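Local coordinates for ribonucleotide monophosphatase NagD (Escherichia coli, PDB 2C4N), which removes phosphate from ribonucleoside 5'-monophosphates and probably from a broad range of other phosphate esters, using a magnesium ion, at residues P37-T42 with N187-H192; D206-F211 with M233-S238. All coordinates share one frame; numbering follows the deposited sequence.

Contact 1: P37-T42 with N187-H192. With PO4 (phosphate ion), chain D.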
loop_
_atom_site.group_PDB
_atom_site.type_symbol
_atom_site.label_atom_id
_atom_site.label_comp_id
_atom_site.label_asym_id
_atom_site.label_seq_id
_atom_site.Cartn_x
_atom_site.Cartn_y
_atom_site.Cartn_z
ATOM N N PRO A 37 29.896 20.412 -19.491
ATOM C CA PRO A 37 29.226 19.205 -19.988
ATOM C C PRO A 37 27.732 19.323 -19.690
ATOM O O PRO A 37 27.341 19.793 -18.620
ATOM C CB PRO A 37 29.911 18.088 -19.207
ATOM C CG PRO A 37 31.317 18.621 -19.073
ATOM C CD PRO A 37 31.077 20.064 -18.683
ATOM N N LEU A 38 26.905 18.913 -20.644
ATOM C CA LEU A 38 25.462 19.017 -20.497
ATOM C C LEU A 38 24.709 17.745 -20.856
ATOM O O LEU A 38 25.006 17.092 -21.857
ATOM C CB LEU A 38 24.939 20.154 -21.378
ATOM C CG LEU A 38 23.425 20.376 -21.462
ATOM C CD1 LEU A 38 22.926 20.942 -20.141
ATOM C CD2 LEU A 38 23.107 21.339 -22.605
ATOM N N VAL A 39 23.731 17.404 -20.028
ATOM C CA VAL A 39 22.892 16.242 -20.275
ATOM C C VAL A 39 21.442 16.689 -20.149
ATOM O O VAL A 39 21.061 17.298 -19.144
ATOM C CB VAL A 39 23.157 15.114 -19.253
ATOM C CG1 VAL A 39 22.077 14.052 -19.353
ATOM C CG2 VAL A 39 24.521 14.489 -19.510
ATOM N N LEU A 40 20.651 16.421 -21.183
ATOM C CA LEU A 40 19.235 16.758 -21.168
ATOM C C LEU A 40 18.543 15.440 -20.856
ATOM O O LEU A 40 18.525 14.514 -21.664
ATOM C CB LEU A 40 18.800 17.322 -22.522
ATOM C CG LEU A 40 19.531 18.614 -22.914
ATOM C CD1 LEU A 40 18.872 19.211 -24.155
ATOM C CD2 LEU A 40 19.495 19.616 -21.754
ATOM N N LEU A 41 17.982 15.376 -19.657
ATOM C CA LEU A 41 17.349 14.173 -19.147
ATOM C C LEU A 41 15.834 14.088 -19.250
ATOM O O LEU A 41 15.126 15.080 -19.090
ATOM C CB LEU A 41 17.752 14.013 -17.677
ATOM C CG LEU A 41 17.263 12.793 -16.894
ATOM C CD1 LEU A 41 18.074 11.571 -17.304
ATOM C CD2 LEU A 41 17.412 13.055 -15.399
ATOM N N THR A 42 15.347 12.887 -19.539
ATOM C CA THR A 42 13.915 12.646 -19.576
ATOM C C THR A 42 13.653 11.236 -19.081
ATOM O O THR A 42 14.385 10.304 -19.408
ATOM C CB THR A 42 13.290 12.808 -20.976
ATOM O OG1 THR A 42 11.893 12.495 -20.888
ATOM C CG2 THR A 42 13.949 11.887 -21.994
ATOM N N ASN A 187 28.299 9.811 -15.049
ATOM C CA ASN A 187 29.280 9.005 -15.731
ATOM C C ASN A 187 29.329 9.376 -17.203
ATOM O O ASN A 187 30.343 9.339 -17.797
ATOM C CB ASN A 187 29.080 7.473 -15.553
ATOM C CG ASN A 187 29.055 6.998 -14.065
ATOM O OD1 ASN A 187 29.465 7.701 -13.170
ATOM N ND2 ASN A 187 28.526 5.814 -13.838
ATOM N N LYS A 188 28.192 9.709 -17.773
ATOM C CA LYS A 188 28.126 10.112 -19.176
ATOM C C LYS A 188 28.943 11.382 -19.396
ATOM O O LYS A 188 29.527 11.576 -20.457
ATOM C CB LYS A 188 26.662 10.335 -19.593
ATOM C CG LYS A 188 26.460 10.917 -20.994
ATOM C CD LYS A 188 24.965 10.957 -21.351
ATOM C CE LYS A 188 24.659 11.816 -22.586
ATOM N NZ LYS A 188 25.193 11.260 -23.855
ATOM N N MET A 189 28.987 12.243 -18.384
ATOM C CA MET A 189 29.747 13.487 -18.472
ATOM C C MET A 189 31.115 13.348 -17.810
ATOM O O MET A 189 31.910 14.290 -17.827
ATOM C CB MET A 189 29.004 14.638 -17.785
ATOM C CG MET A 189 27.638 14.966 -18.351
ATOM S SD MET A 189 26.910 16.394 -17.514
ATOM C CE MET A 189 26.319 15.643 -15.977
ATOM N N GLN A 190 31.377 12.185 -17.219
ATOM C CA GLN A 190 32.637 11.955 -16.519
ATOM C C GLN A 190 32.748 13.058 -15.471
ATOM O O GLN A 190 33.810 13.653 -15.276
ATOM C CB GLN A 190 33.815 12.036 -17.493
ATOM C CG GLN A 190 33.743 11.039 -18.639
ATOM C CD GLN A 190 34.827 11.271 -19.676
ATOM O OE1 GLN A 190 36.019 11.257 -19.363
ATOM N NE2 GLN A 190 34.416 11.490 -20.921
ATOM N N ALA A 191 31.634 13.322 -14.797
ATOM C CA ALA A 191 31.577 14.374 -13.793
ATOM C C ALA A 191 31.342 13.855 -12.387
ATOM O O ALA A 191 30.861 12.733 -12.193
ATOM C CB ALA A 191 30.480 15.357 -14.157
ATOM N N HIS A 192 31.690 14.686 -11.409
ATOM C CA HIS A 192 31.497 14.358 -10.003
ATOM C C HIS A 192 30.243 15.068 -9.513
ATOM O O HIS A 192 29.913 16.160 -9.978
ATOM C CB HIS A 192 32.698 14.811 -9.168
ATOM C CG HIS A 192 33.923 13.977 -9.372
ATOM N ND1 HIS A 192 35.113 14.501 -9.828
ATOM C CD2 HIS A 192 34.143 12.656 -9.180
ATOM C CE1 HIS A 192 36.013 13.539 -9.908
ATOM N NE2 HIS A 192 35.450 12.408 -9.521
HETATM P P PO4 D . 10.548 14.449 -17.990
HETATM O O1 PO4 D . 11.493 14.977 -19.005
HETATM O O2 PO4 D . 11.259 13.513 -17.087
HETATM O O3 PO4 D . 9.993 15.564 -17.205
HETATM O O4 PO4 D . 9.439 13.738 -18.676
#
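In the Rossmann-like core of this HAD phosphatase, strand 38-42 of the parallel sheet is met on one face by the last turn of helix 180-189, where Met-189 lies across Val-39 and Pro-37. The tightest point is CG2 of Val-39 against CG of Met-189 at 3.4 Å, closer than carbons usually pack, with the sulfur SD 3.6 Å from the same methyl. That methyl is presented to the helix because CG1 takes the place anti to the backbone N (chi1 168°), leaving CG2 beside the N. Just before the strand, Pro-37 CB touches Met-189 SD at 3.8 Å. Lys-188 passes the valine methyl, its CD 4.0 Å from Val-39 CG2, while its NZ is hydrogen-bonded to Ser-66 O. No hydrogen bond joins the segments; the joint is apolar. A Schellman motif ends the helix here, Gln-190 having positive phi. Farther along, Thr-42 OG1 lies 3.1 Å from O1 of a phosphate ion, probably from the crystallisation liquor, which is hydrogen-bonded to Lys-176 NZ and the backbone N atoms of Asn-43 and Asp-11. Thr-42 probably binds substrate, consistent with the phosphate pocket at the C-terminal strand ends of a HAD fold.

Contact 2: D206-F211 with M233-S238; sequences DILAGF and MPFRPS
Phe-235, from the loop that leads to edge strand 239-241, packs its ring against helix 203-212 of the HAD core domain, and Ile-207, Leu-208 and Phe-211 receive it. Ile-207 and Phe-211, one helical turn apart, point at the loop, while Leu-208 reaches the ring from the flank. The tight part lies around the far end of the Phe-235 ring. Leu-208 CD1 approaches Phe-235 CE2 to 3.5 Å and CZ to 3.7 Å, its side chain crossing that of Phe-235 at about a right angle. Ile-207 comes in differently: its CG2 sits in the ring plane, at the edge, 3.7 Å from Phe-235 CE1. This methyl is anti to the backbone N, with CG1 beside the N instead (chi1 -47°), and it also reaches Pro-237 CG at 4.2 Å. Deeper in, Ile-207 rests on Thr-217 and Leu-219 of strand 216-220, so this side is closed by the sheet.

Packing is looser toward Phe-211. The ring planes of Phe-211 and Phe-235 are nearly parallel, 17° apart, but slid so far that little of one ring lies over the other. What covers one face of Phe-211 is instead the CB of Phe-235, a CH-pi contact. Phe-211 is partly exposed in the assembly, and a second subunit approaches it here: Phe-211 stacks on Trp-180 of that subunit, and both phenylalanines meet its Phe-78. Arg-236 starts out away from the helix, and its NE and NH2 are hydrogen-bonded to the carbonyls of Ile-230 and Asp-231. With no hydrogen bond across them, the two segments meet through apolar and aromatic contacts. Phe-235 CB stands 4.0 Å from the centroid of the Phe-211 ring and only 7° off the ring normal.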
loop_
_atom_site.group_PDB
_atom_site.type_symbol
_atom_site.label_atom_id
_atom_site.label_comp_id
_atom_site.label_asym_id
_atom_site.label_seq_id
_atom_site.Cartn_x
_atom_site.Cartn_y
_atom_site.Cartn_z
ATOM N N ASP A 206 12.959 15.035 -10.018
ATOM C CA ASP A 206 14.229 15.690 -10.338
ATOM C C ASP A 206 14.983 16.101 -9.080
ATOM O O ASP A 206 16.157 15.778 -8.901
ATOM C CB ASP A 206 13.998 16.950 -11.174
ATOM C CG ASP A 206 13.207 16.682 -12.427
ATOM O OD1 ASP A 206 13.704 15.925 -13.288
ATOM O OD2 ASP A 206 12.091 17.233 -12.541
ATOM N N ILE A 207 14.292 16.815 -8.201
ATOM C CA ILE A 207 14.916 17.309 -6.989
ATOM C C ILE A 207 15.281 16.208 -6.001
ATOM O O ILE A 207 16.398 16.186 -5.482
ATOM C CB ILE A 207 14.012 18.359 -6.313
ATOM C CG1 ILE A 207 13.515 19.361 -7.369
ATOM C CG2 ILE A 207 14.791 19.089 -5.224
ATOM C CD1 ILE A 207 14.629 20.095 -8.127
ATOM N N LEU A 208 14.351 15.288 -5.759
ATOM C CA LEU A 208 14.599 14.182 -4.839
ATOM C C LEU A 208 15.801 13.350 -5.297
ATOM O O LEU A 208 16.674 13.016 -4.493
ATOM C CB LEU A 208 13.357 13.289 -4.731
ATOM C CG LEU A 208 13.460 12.028 -3.862
ATOM C CD1 LEU A 208 13.818 12.402 -2.431
ATOM C CD2 LEU A 208 12.140 11.274 -3.902
ATOM N N ALA A 209 15.850 13.023 -6.585
ATOM C CA ALA A 209 16.959 12.233 -7.115
ATOM C C ALA A 209 18.275 12.994 -7.024
ATOM O O ALA A 209 19.287 12.452 -6.573
ATOM C CB ALA A 209 16.681 11.840 -8.560
ATOM N N GLY A 210 18.265 14.257 -7.444
ATOM C CA GLY A 210 19.480 15.050 -7.390
ATOM C C GLY A 210 20.012 15.159 -5.973
ATOM O O GLY A 210 21.205 14.981 -5.723
ATOM N N PHE A 211 19.115 15.447 -5.039
ATOM C CA PHE A 211 19.489 15.586 -3.638
ATOM C C PHE A 211 20.146 14.324 -3.083
ATOM O O PHE A 211 21.203 14.378 -2.448
ATOM C CB PHE A 211 18.256 15.939 -2.806
ATOM C CG PHE A 211 18.516 15.948 -1.338
ATOM C CD1 PHE A 211 18.254 14.823 -0.563
ATOM C CD2 PHE A 211 19.091 17.065 -0.738
ATOM C CE1 PHE A 211 18.569 14.808 0.793
ATOM C CE2 PHE A 211 19.410 17.059 0.614
ATOM C CZ PHE A 211 19.150 15.928 1.379
ATOM N N MET A 233 8.304 20.288 2.570
ATOM C CA MET A 233 9.307 19.368 2.039
ATOM C C MET A 233 10.486 19.119 2.979
ATOM O O MET A 233 11.113 20.059 3.476
ATOM C CB MET A 233 9.840 19.884 0.691
ATOM C CG MET A 233 8.979 19.548 -0.529
ATOM S SD MET A 233 9.234 17.851 -1.096
ATOM C CE MET A 233 7.635 17.435 -1.827
ATOM N N PRO A 234 10.788 17.839 3.243
ATOM C CA PRO A 234 11.894 17.435 4.114
ATOM C C PRO A 234 13.192 18.133 3.738
ATOM O O PRO A 234 13.919 18.644 4.594
ATOM C CB PRO A 234 11.971 15.921 3.896
ATOM C CG PRO A 234 11.152 15.676 2.630
ATOM C CD PRO A 234 10.042 16.654 2.795
ATOM N N PHE A 235 13.483 18.123 2.441
ATOM C CA PHE A 235 14.675 18.752 1.883
ATOM C C PHE A 235 14.130 19.830 0.955
ATOM O O PHE A 235 12.963 19.788 0.575
ATOM C CB PHE A 235 15.463 17.727 1.060
ATOM C CG PHE A 235 14.649 17.100 -0.028
ATOM C CD1 PHE A 235 14.558 17.697 -1.286
ATOM C CD2 PHE A 235 13.897 15.961 0.231
ATOM C CE1 PHE A 235 13.723 17.168 -2.264
ATOM C CE2 PHE A 235 13.060 15.424 -0.735
ATOM C CZ PHE A 235 12.969 16.027 -1.986
ATOM N N ARG A 236 14.965 20.790 0.591
ATOM C CA ARG A 236 14.532 21.840 -0.309
ATOM C C ARG A 236 15.586 22.116 -1.376
ATOM O O ARG A 236 16.766 21.808 -1.200
ATOM C CB ARG A 236 14.202 23.109 0.479
ATOM C CG ARG A 236 12.951 22.977 1.337
ATOM C CD ARG A 236 12.772 24.196 2.208
ATOM N NE ARG A 236 11.522 24.168 2.957
ATOM C CZ ARG A 236 11.190 25.067 3.876
ATOM N NH1 ARG A 236 12.018 26.064 4.161
ATOM N NH2 ARG A 236 10.031 24.974 4.510
ATOM N N PRO A 237 15.167 22.707 -2.501
ATOM C CA PRO A 237 16.084 23.017 -3.600
ATOM C C PRO A 237 17.149 24.027 -3.199
ATOM O O PRO A 237 16.920 24.869 -2.330
ATOM C CB PRO A 237 15.156 23.583 -4.678
ATOM C CG PRO A 237 13.780 23.030 -4.322
ATOM C CD PRO A 237 13.797 23.144 -2.823
ATOM N N SER A 238 18.309 23.946 -3.839
ATOM C CA SER A 238 19.388 24.882 -3.565
ATOM C C SER A 238 18.915 26.268 -4.017
ATOM O O SER A 238 19.186 27.277 -3.362
ATOM C CB SER A 238 20.640 24.474 -4.342
ATOM O OG SER A 238 20.986 23.126 -4.069
#

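In the fold
The two contacts follow one another along the chain, with centres 18 Å apart and nearest atoms about 5 Å apart. Contact 1 includes a strand of the six-stranded parallel sheet; contact 2 lies against that sheet, its Ile-207 and Pro-237 touching strand 216-220. Contact 1 joins strand 38-42 to helix 180-189, bringing together segments 145 residues apart; contact 2 is more local, joining helix 203-212 to the loop between strands 216-220 and 239-241. In the sheet, strands 5-9 and 196-200 lie between 38-42 and 216-220. The side chains of Val-39 and Ile-207 are about 13 Å and 10 Å from the magnesium ion, so both contacts are packing near the metal site and not part of its coordination.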